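Local coordinates for chaperonin-like RBCX protein 1, chloroplastic (Arabidopsis thaliana, PDB 4GR2), which acts as a homodimeric chaperone in the assembly of the carbon-fixing enzyme Rubisco in the chloroplast, at residues V28-V31 against S32-E36; R71-N74 against L75-I79; N108-L111 against M112-Y115. The protein carries 2 engineered substitutions. One frame throughout, in Å; residues are numbered along the deposited sequence. Where two conformers were deposited one is given.

Contact 1. Residues V28-V31 against S32-E36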
ATOM      1  N   VAL B  28       5.153  -6.641 -14.480  1.00 49.02           N
ATOM      2  CA  VAL B  28       5.973  -5.984 -15.484  1.00 52.27           C
ATOM      3  C   VAL B  28       7.443  -6.296 -15.228  1.00 54.00           C
ATOM      4  O   VAL B  28       8.232  -6.438 -16.165  1.00 59.94           O
ATOM      5  CB  VAL B  28       5.731  -4.451 -15.513  1.00 51.00           C
ATOM      6  CG1 VAL B  28       6.785  -3.769 -16.332  1.00 48.79           C
ATOM      7  CG2 VAL B  28       4.347  -4.141 -16.064  1.00 42.48           C
ATOM      8  N   ARG B  29       7.821  -6.434 -13.964  1.00 50.33           N
ATOM      9  CA  ARG B  29       9.216  -6.737 -13.678  1.00 55.11           C
ATOM     10  C   ARG B  29       9.491  -8.211 -14.018  1.00 61.18           C
ATOM     11  O   ARG B  29      10.555  -8.562 -14.554  1.00 60.91           O
ATOM     12  CB  ARG B  29       9.567  -6.387 -12.231  1.00 60.55           C
ATOM     13  CG  ARG B  29      11.000  -5.900 -12.054  1.00 69.86           C
ATOM     14  CD  ARG B  29      11.244  -5.356 -10.656  1.00 76.89           C
ATOM     15  NE  ARG B  29      12.605  -5.632 -10.188  1.00 91.42           N
ATOM     16  CZ  ARG B  29      12.948  -6.682  -9.437  1.00 91.73           C
ATOM     17  NH1 ARG B  29      12.032  -7.567  -9.061  1.00 92.13           N
ATOM     18  NH2 ARG B  29      14.210  -6.850  -9.056  1.00 88.71           N
ATOM     19  N   ILE B  30       8.506  -9.062 -13.735  1.00 53.64           N
ATOM     20  CA  ILE B  30       8.570 -10.474 -14.087  1.00 58.89           C
ATOM     21  C   ILE B  30       8.699 -10.652 -15.616  1.00 63.44           C
ATOM     22  O   ILE B  30       9.718 -11.150 -16.107  1.00 68.09           O
ATOM     23  CB  ILE B  30       7.324 -11.230 -13.548  1.00 60.62           C
ATOM     24  CG1 ILE B  30       7.380 -11.350 -12.017  1.00 50.98           C
ATOM     25  CG2 ILE B  30       7.161 -12.597 -14.220  1.00 54.33           C
ATOM     26  CD1 ILE B  30       6.194 -12.121 -11.440  1.00 54.59           C
ATOM     27  N   VAL B  31       7.680 -10.218 -16.357  1.00 55.12           N
ATOM     28  CA  VAL B  31       7.680 -10.318 -17.815  1.00 53.06           C
ATOM     29  C   VAL B  31       8.934  -9.682 -18.439  1.00 62.99           C
ATOM     30  O   VAL B  31       9.458 -10.177 -19.440  1.00 62.02           O
ATOM     31  CB  VAL B  31       6.375  -9.714 -18.421  1.00 52.69           C
ATOM     32  CG1 VAL B  31       6.421  -9.687 -19.956  1.00 51.45           C
ATOM     33  CG2 VAL B  31       5.143 -10.482 -17.922  1.00 52.02           C
ATOM     34  N   SER B  32       9.434  -8.609 -17.836  1.00 58.69           N
ATOM     35  CA  SER B  32      10.638  -7.966 -18.358  1.00 62.20           C
ATOM     36  C   SER B  32      11.828  -8.897 -18.253  1.00 68.42           C
ATOM     37  O   SER B  32      12.626  -9.008 -19.189  1.00 74.14           O
ATOM     38  CB  SER B  32      10.943  -6.654 -17.634  1.00 62.39           C
ATOM     39  OG  SER B  32      12.154  -6.084 -18.110  1.00 68.34           O
ATOM     40  N   ALA B  33      11.938  -9.573 -17.112  1.00 69.00           N
ATOM     41  CA  ALA B  33      13.039 -10.502 -16.869  1.00 69.89           C
ATOM     42  C   ALA B  33      13.040 -11.637 -17.897  1.00 70.65           C
ATOM     43  O   ALA B  33      14.065 -11.932 -18.513  1.00 70.60           O
ATOM     44  CB  ALA B  33      12.954 -11.057 -15.456  1.00 65.28           C
ATOM     45  N   GLN B  34      11.873 -12.250 -18.080  1.00 71.39           N
ATOM     46  CA  GLN B  34      11.688 -13.362 -19.010  1.00 70.35           C
ATOM     47  C   GLN B  34      12.076 -13.001 -20.435  1.00 79.53           C
ATOM     48  O   GLN B  34      12.478 -13.866 -21.217  1.00 83.07           O
ATOM     49  CB  GLN B  34      10.230 -13.811 -19.006  1.00 65.10           C
ATOM     50  CG  GLN B  34       9.803 -14.548 -17.763  1.00 55.51           C
ATOM     51  CD  GLN B  34       8.320 -14.811 -17.764  1.00 63.83           C
ATOM     52  OE1 GLN B  34       7.661 -14.719 -18.804  1.00 69.47           O
ATOM     53  NE2 GLN B  34       7.777 -15.132 -16.601  1.00 67.31           N
ATOM     54  N   LEU B  35      11.939 -11.721 -20.767  1.00 78.53           N
ATOM     55  CA  LEU B  35      12.230 -11.226 -22.103  1.00 76.21           C
ATOM     56  C   LEU B  35      13.724 -11.076 -22.370  1.00 82.17           C
ATOM     57  O   LEU B  35      14.160 -11.183 -23.517  1.00 84.72           O
ATOM     58  CB  LEU B  35      11.553  -9.869 -22.319  1.00 76.27           C
ATOM     59  CG  LEU B  35      10.276  -9.805 -23.156  1.00 75.16           C
ATOM     60  CD1 LEU B  35       9.212 -10.732 -22.599  1.00 76.80           C
ATOM     61  CD2 LEU B  35       9.760  -8.378 -23.224  1.00 70.20           C
ATOM     62  N   GLU B  36      14.508 -10.828 -21.322  1.00 82.25           N
ATOM     63  CA  GLU B  36      15.892 -10.390 -21.513  1.00 86.57           C
ATOM     64  C   GLU B  36      16.821 -11.383 -22.241  1.00 89.47           C
ATOM     65  O   GLU B  36      17.866 -10.987 -22.760  1.00 95.06           O
ATOM     66  CB  GLU B  36      16.511  -9.888 -20.205  1.00 83.48           C
ATOM     67  CG  GLU B  36      17.720  -8.989 -20.432  1.00 83.55           C
ATOM     68  CD  GLU B  36      18.295  -8.423 -19.152  1.00 92.99           C
ATOM     69  OE1 GLU B  36      17.592  -8.454 -18.117  1.00 91.55           O
ATOM     70  OE2 GLU B  36      19.450  -7.945 -19.188  1.00 91.71           O
TER

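Contact 2. Residues R71-N74 against L75-I79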
ATOM      1  N   ARG B  71       1.706  -5.973 -31.356  1.00 46.23           N
ATOM      2  CA  ARG B  71       2.640  -6.758 -30.547  1.00 53.03           C
ATOM      3  C   ARG B  71       2.765  -6.233 -29.101  1.00 56.70           C
ATOM      4  O   ARG B  71       2.985  -7.002 -28.173  1.00 53.46           O
ATOM      5  CB  ARG B  71       4.001  -6.892 -31.230  1.00 52.39           C
ATOM      6  CG  ARG B  71       4.900  -5.712 -31.093  1.00 51.85           C
ATOM      7  CD  ARG B  71       5.842  -5.610 -32.308  1.00 55.41           C
ATOM      8  NE  ARG B  71       6.567  -4.337 -32.281  1.00 57.62           N
ATOM      9  CZ  ARG B  71       6.127  -3.213 -32.837  1.00 52.46           C
ATOM     10  NH1 ARG B  71       4.977  -3.207 -33.494  1.00 53.03           N
ATOM     11  NH2 ARG B  71       6.843  -2.098 -32.744  1.00 56.22           N
ATOM     12  N   HIS B  72       2.597  -4.931 -28.911  1.00 49.50           N
ATOM     13  CA  HIS B  72       2.531  -4.390 -27.563  1.00 53.37           C
ATOM     14  C   HIS B  72       1.266  -4.913 -26.880  1.00 53.93           C
ATOM     15  O   HIS B  72       1.260  -5.184 -25.679  1.00 47.19           O
ATOM     16  CB  HIS B  72       2.515  -2.865 -27.607  1.00 46.92           C
ATOM     17  CG  HIS B  72       3.838  -2.259 -27.963  1.00 52.47           C
ATOM     18  ND1 HIS B  72       4.217  -1.999 -29.264  1.00 53.32           N
ATOM     19  CD2 HIS B  72       4.873  -1.863 -27.186  1.00 53.97           C
ATOM     20  CE1 HIS B  72       5.430  -1.476 -29.272  1.00 50.98           C
ATOM     21  NE2 HIS B  72       5.848  -1.376 -28.022  1.00 61.60           N
ATOM     22  N   MET B  73       0.201  -5.065 -27.663  1.00 47.21           N
ATOM     23  CA  MET B  73      -1.059  -5.588 -27.152  1.00 52.66           C
ATOM     24  C   MET B  73      -0.853  -7.002 -26.642  1.00 55.21           C
ATOM     25  O   MET B  73      -1.366  -7.376 -25.584  1.00 50.36           O
ATOM     26  CB  MET B  73      -2.150  -5.541 -28.214  1.00 51.53           C
ATOM     27  CG  MET B  73      -3.535  -5.857 -27.678  1.00 57.43           C
ATOM     28  SD  MET B  73      -3.831  -7.614 -27.748  1.00 74.90           S
ATOM     29  CE  MET B  73      -5.590  -7.685 -27.417  1.00 75.33           C
ATOM     30  N   ASN B  74      -0.071  -7.777 -27.381  1.00 52.30           N
ATOM     31  CA  ASN B  74       0.272  -9.117 -26.924  1.00 56.00           C
ATOM     32  C   ASN B  74       1.133  -9.090 -25.654  1.00 56.59           C
ATOM     33  O   ASN B  74       1.070 -10.010 -24.828  1.00 52.30           O
ATOM     34  CB  ASN B  74       0.953  -9.925 -28.038  1.00 61.19           C
ATOM     35  CG  ASN B  74      -0.014 -10.308 -29.189  1.00 62.35           C
ATOM     36  OD1 ASN B  74      -1.174 -10.677 -28.964  1.00 60.14           O
ATOM     37  ND2 ASN B  74       0.479 -10.216 -30.421  1.00 57.83           N
ATOM     38  N   LEU B  75       1.929  -8.035 -25.488  1.00 52.95           N
ATOM     39  CA  LEU B  75       2.722  -7.892 -24.266  1.00 55.65           C
ATOM     40  C   LEU B  75       1.831  -7.562 -23.056  1.00 53.91           C
ATOM     41  O   LEU B  75       2.004  -8.111 -21.964  1.00 52.26           O
ATOM     42  CB  LEU B  75       3.786  -6.823 -24.456  1.00 57.71           C
ATOM     43  CG  LEU B  75       4.962  -6.883 -23.488  1.00 66.55           C
ATOM     44  CD1 LEU B  75       5.511  -8.294 -23.453  1.00 65.60           C
ATOM     45  CD2 LEU B  75       6.043  -5.903 -23.920  1.00 68.01           C
ATOM     46  N   ALA B  76       0.877  -6.664 -23.266  1.00 48.70           N
ATOM     47  CA  ALA B  76      -0.132  -6.361 -22.265  1.00 48.64           C
ATOM     48  C   ALA B  76      -0.875  -7.604 -21.786  1.00 57.82           C
ATOM     49  O   ALA B  76      -1.097  -7.772 -20.582  1.00 45.91           O
ATOM     50  CB  ALA B  76      -1.121  -5.362 -22.813  1.00 47.26           C
ATOM     51  N   LEU B  77      -1.285  -8.452 -22.737  1.00 49.33           N
ATOM     52  CA  LEU B  77      -2.056  -9.661 -22.433  1.00 53.17           C
ATOM     53  C   LEU B  77      -1.221 -10.666 -21.642  1.00 49.56           C
ATOM     54  O   LEU B  77      -1.753 -11.445 -20.840  1.00 55.44           O
ATOM     55  CB  LEU B  77      -2.592 -10.298 -23.731  1.00 57.29           C
ATOM     56  CG  LEU B  77      -4.071 -10.022 -24.049  1.00 58.40           C
ATOM     57  CD1 LEU B  77      -4.969 -10.720 -23.026  1.00 74.37           C
ATOM     58  CD2 LEU B  77      -4.403  -8.545 -24.064  1.00 60.30           C
ATOM     59  N   ARG B  78       0.084 -10.656 -21.889  1.00 43.14           N
ATOM     60  CA  ARG B  78       1.020 -11.466 -21.127  1.00 46.34           C
ATOM     61  C   ARG B  78       1.103 -10.966 -19.667  1.00 55.24           C
ATOM     62  O   ARG B  78       1.040 -11.753 -18.704  1.00 49.21           O
ATOM     63  CB  ARG B  78       2.393 -11.377 -21.783  1.00 47.75           C
ATOM     64  CG  ARG B  78       3.506 -12.076 -21.011  1.00 56.69           C
ATOM     65  CD  ARG B  78       3.306 -13.599 -21.006  1.00 60.75           C
ATOM     66  NE  ARG B  78       4.200 -14.280 -20.065  1.00 57.40           N
ATOM     67  CZ  ARG B  78       3.927 -15.446 -19.477  1.00 62.82           C
ATOM     68  NH1 ARG B  78       2.777 -16.075 -19.724  1.00 64.14           N
ATOM     69  NH2 ARG B  78       4.802 -15.979 -18.632  1.00 61.42           N
ATOM     70  N   ILE B  79       1.240  -9.650 -19.517  1.00 50.04           N
ATOM     71  CA  ILE B  79       1.326  -9.025 -18.203  1.00 45.73           C
ATOM     72  C   ILE B  79       0.018  -9.247 -17.473  1.00 48.85           C
ATOM     73  O   ILE B  79       0.021  -9.527 -16.288  1.00 47.41           O
ATOM     74  CB  ILE B  79       1.697  -7.517 -18.315  1.00 48.53           C
ATOM     75  CG1 ILE B  79       3.083  -7.393 -18.968  1.00 46.40           C
ATOM     76  CG2 ILE B  79       1.655  -6.816 -16.917  1.00 41.04           C
ATOM     77  CD1 ILE B  79       3.477  -5.997 -19.449  1.00 49.66           C
TER

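Contact 3. Residues N108-L111 against M112-Y115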
ATOM      1  N   ASN B 108       6.781   0.030  17.050  1.00 42.26           N
ATOM      2  CA  ASN B 108       6.352   0.365  18.414  0.57 38.32           C
ATOM      3  C   ASN B 108       7.523   0.333  19.372  1.00 41.36           C
ATOM      4  O   ASN B 108       7.773   1.266  20.127  1.00 38.35           O
ATOM      5  CB  ASN B 108       5.355  -0.672  18.936  0.57 36.30           C
ATOM      6  CG  ASN B 108       3.968  -0.476  18.412  0.57 34.28           C
ATOM      7  OD1 ASN B 108       3.648   0.560  17.848  0.57 39.58           O
ATOM      8  ND2 ASN B 108       3.118  -1.480  18.603  0.57 40.24           N
ATOM      9  N   THR B 109       8.224  -0.800  19.350  1.00 42.08           N
ATOM     10  CA  THR B 109       9.399  -1.016  20.191  1.00 44.25           C
ATOM     11  C   THR B 109      10.488   0.036  20.003  1.00 42.12           C
ATOM     12  O   THR B 109      11.022   0.582  20.960  1.00 42.36           O
ATOM     13  CB  THR B 109       9.997  -2.413  19.899  1.00 42.24           C
ATOM     14  OG1 THR B 109       9.055  -3.394  20.324  1.00 47.66           O
ATOM     15  CG2 THR B 109      11.284  -2.619  20.682  1.00 54.81           C
ATOM     16  N   ARG B 110      10.830   0.300  18.753  1.00 40.95           N
ATOM     17  CA  ARG B 110      11.913   1.208  18.438  1.00 40.19           C
ATOM     18  C   ARG B 110      11.559   2.647  18.802  1.00 40.33           C
ATOM     19  O   ARG B 110      12.381   3.364  19.380  1.00 34.87           O
ATOM     20  CB  ARG B 110      12.271   1.073  16.960  1.00 42.92           C
ATOM     21  CG  ARG B 110      13.318   2.055  16.446  1.00 47.62           C
ATOM     22  CD  ARG B 110      13.684   1.693  15.006  1.00 57.21           C
ATOM     23  NE  ARG B 110      12.488   1.314  14.242  1.00 67.35           N
ATOM     24  CZ  ARG B 110      12.233   0.114  13.708  1.00 57.42           C
ATOM     25  NH1 ARG B 110      13.095  -0.887  13.821  1.00 62.03           N
ATOM     26  NH2 ARG B 110      11.095  -0.076  13.052  1.00 53.19           N
ATOM     27  N   LEU B 111      10.329   3.067  18.506  1.00 38.27           N
ATOM     28  CA  LEU B 111       9.894   4.434  18.847  1.00 35.00           C
ATOM     29  C   LEU B 111      10.004   4.719  20.340  1.00 35.30           C
ATOM     30  O   LEU B 111      10.517   5.769  20.740  1.00 35.05           O
ATOM     31  CB  LEU B 111       8.457   4.661  18.382  1.00 36.85           C
ATOM     32  CG  LEU B 111       8.351   4.925  16.873  1.00 34.74           C
ATOM     33  CD1 LEU B 111       6.926   4.725  16.398  1.00 32.48           C
ATOM     34  CD2 LEU B 111       8.819   6.360  16.620  1.00 32.90           C
ATOM     35  N   MET B 112       9.529   3.774  21.154  1.00 32.81           N
ATOM     36  CA  MET B 112       9.584   3.875  22.615  1.00 35.56           C
ATOM     37  C   MET B 112      11.022   3.811  23.164  1.00 36.17           C
ATOM     38  O   MET B 112      11.406   4.567  24.071  1.00 36.61           O
ATOM     39  CB  MET B 112       8.737   2.751  23.223  1.00 40.30           C
ATOM     40  CG  MET B 112       7.261   2.816  22.821  1.00 39.68           C
ATOM     41  SD  MET B 112       6.527   4.396  23.357  1.00 40.88           S
ATOM     42  CE  MET B 112       6.376   4.064  25.113  1.00 41.71           C
ATOM     43  N   ARG B 113      11.808   2.888  22.626  1.00 40.72           N
ATOM     44  CA  ARG B 113      13.185   2.721  23.073  0.52 43.09           C
ATOM     45  C   ARG B 113      14.016   3.971  22.791  1.00 45.42           C
ATOM     46  O   ARG B 113      14.704   4.477  23.675  1.00 43.21           O
ATOM     47  CB  ARG B 113      13.822   1.489  22.425  0.52 44.49           C
ATOM     48  CG  ARG B 113      15.258   1.223  22.881  0.52 47.17           C
ATOM     49  CD  ARG B 113      15.858  -0.010  22.201  0.52 49.10           C
ATOM     50  NE  ARG B 113      15.933   0.135  20.748  0.52 49.62           N
ATOM     51  CZ  ARG B 113      15.266  -0.625  19.877  0.52 52.99           C
ATOM     52  NH1 ARG B 113      14.478  -1.610  20.308  0.52 51.03           N
ATOM     53  NH2 ARG B 113      15.397  -0.405  18.570  0.52 51.63           N
ATOM     54  N   GLU B 114      13.948   4.481  21.563  1.00 39.95           N
ATOM     55  CA  GLU B 114      14.723   5.684  21.205  1.00 43.60           C
ATOM     56  C   GLU B 114      14.250   6.912  21.948  1.00 43.07           C
ATOM     57  O   GLU B 114      15.040   7.787  22.301  1.00 43.85           O
ATOM     58  CB  GLU B 114      14.696   5.921  19.694  1.00 38.40           C
ATOM     59  CG  GLU B 114      15.113   4.672  18.966  1.00 43.50           C
ATOM     60  CD  GLU B 114      15.250   4.811  17.459  1.00 45.92           C
ATOM     61  OE1 GLU B 114      14.822   5.832  16.861  1.00 43.75           O
ATOM     62  OE2 GLU B 114      15.827   3.868  16.882  1.00 52.47           O
ATOM     63  N   TYR B 115      12.953   6.978  22.203  1.00 39.94           N
ATOM     64  CA  TYR B 115      12.451   8.053  23.028  1.00 37.83           C
ATOM     65  C   TYR B 115      13.066   8.002  24.437  1.00 46.01           C
ATOM     66  O   TYR B 115      13.649   8.984  24.920  1.00 44.83           O
ATOM     67  CB  TYR B 115      10.921   8.010  23.129  1.00 35.80           C
ATOM     68  CG  TYR B 115      10.438   9.174  23.919  1.00 36.97           C
ATOM     69  CD1 TYR B 115      10.347  10.431  23.339  1.00 36.71           C
ATOM     70  CD2 TYR B 115      10.130   9.040  25.270  1.00 39.81           C
ATOM     71  CE1 TYR B 115       9.938  11.523  24.083  1.00 42.69           C
ATOM     72  CE2 TYR B 115       9.733  10.125  26.020  1.00 43.17           C
ATOM     73  CZ  TYR B 115       9.637  11.364  25.424  1.00 46.41           C
ATOM     74  OH  TYR B 115       9.218  12.444  26.170  1.00 44.68           O
TER

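Contact 1. Residues V28-V31 against S32-E36
With CG1 of Val31 anti to the backbone N (chi1 174°) and CG2 of Ile30 likewise anti to its own N, each of these beta-branched residues sends one methyl group forward along the helix, toward the residue four places on. Residues 28-35 lie in the C-terminal part of helix 11-35, and their two side-chain pairs are i to i+4 neighbours on adjacent turns of an alpha helix. Val31 and Leu35 lie side by side, pointing the same way, and Val31 CG1 meets Leu35 CD1 at 4.0 Å. Aliphatic groups suit both places: Val31 is buried against Val82 and the chain of Arg78 on helix 70-90, while Leu35 is partly covered by Ala42 and Tyr43 of helix 40-52. Ile30 and Gln34 form the more exposed pair. Gln34 runs extended beyond CG and brings its amide NE2 to 3.5 Å from Ile30 CG2, a packing contact only, whereas its OE1 is hydrogen-bonded to Arg78 NH2. A long amide fits here because its methylenes can pack along the helix while its end reaches a polar partner on helix 70-90.

The backbone ladder changes between residues 34 and 35. Gln34 N gives Ile30 O a bond of 3.1 Å, straight at 167°. One step later Leu35 N to Val31 O is weak, its N-H angle only 134° at 3.2 Å. Leu35 CD1 lies out beyond the same oxygen, 3.2 Å from Val31 O.

Contact 2. Residues R71-N74 against L75-I79
Met73 and Leu77 make the closest side-chain packing here, lying side by side one turn apart. The terminal methyl CE of Met73 touches Leu77 CD2 at 3.7 Å, and its sulfur SD stands 3.8 Å from the same CD2. The bend of the methionine at chi2 (-89°) turns SD to the Leu77 side, and CE continues outward beside Leu77 CD2. A flexible thioether and a branched leucine suit this strip, because it also faces the second subunit: Met73 packs on Tyr115 of that subunit and Leu77 on its Met112.

Beneath the side chains runs the regular i to i+4 ladder of helix 70-90, one of the helices of the all-helical RbcX fold. Ala76 N to His72 O, at 2.9 Å and 165°, is shorter and straighter than Arg78 N to Asn74 O at 3.2 Å. His72 and Ala76 are buried. The His72 ring gives its ND1 to a hydrogen bond with Ser69 OG, and Leu75, whose CB is 3.3 Å from His72 O, packs on Leu46 of helix 40-52. The small Ala76 CB, 3.4 Å from Met73 O, lets Met66 of helix 58-68 come close.

Arg71 leads its charged end to a salt bridge with Glu45 of helix 40-52. The solvent side is Asn74, exposed and joined to the following turn mainly through its backbone, with Arg78 CB 3.6 Å from Asn74 O.

Contact 3. Residues N108-L111 against M112-Y115
Glu114 runs alongside Arg110, one turn back, and meets it at nearly every atom. Its CB lies 3.5 Å from Arg110 O, the carbonyl that also accepts a straight 2.9 Å hydrogen bond (172°) from Glu114 N. CG sits beside the backbone N (chi1 -52°), which brings it to 3.1 Å from Arg110 O. Extended from there, the chain carries CD to 3.5 Å from the methylene Arg110 CG. At the tip, OE2 comes to 3.1 Å from Arg110 CG, yet it stays 5.0 Å from Arg110 NE, because the arginine bends at chi3 and turns its guanidinium aside. Any attraction between the charges is therefore probably long-range. Glutamate suits this exposed strip, since its CB and CG pass close to the carbonyl while its carboxylate lies along the arginine chain.

Arg113 N is hydrogen-bonded to Thr109 O at 3.0 Å. Leu111 instead faces the second subunit, packing on its Leu80, and Tyr115 packs on Met73 of that chain. Polar on one side and apolar on the other, residues 108-115 form an amphipathic part of helix 93-118, the long helix that RbcX uses in forming its dimer.

All three contacts are i to i+4 ladders within single helices, but their surroundings differ. Contacts 1 and 2 are partly buried and lie 12 Å apart between centres in the helical bundle. They touch directly: Val31 CG1 packs on Leu75 CD1 at 3.9 Å, joining helix 11-35 to helix 70-90 through aliphatic groups. Contact 3 is a surface contact, its centre 48 Å from that of contact 2 in the same chain, with a polar outer side and with Leu111, Met112 and Tyr115 turned to the second subunit. Contacts 2 and 3 nevertheless both adjoin that subunit, so helices 70-90 and 93-118 of different chains meet there.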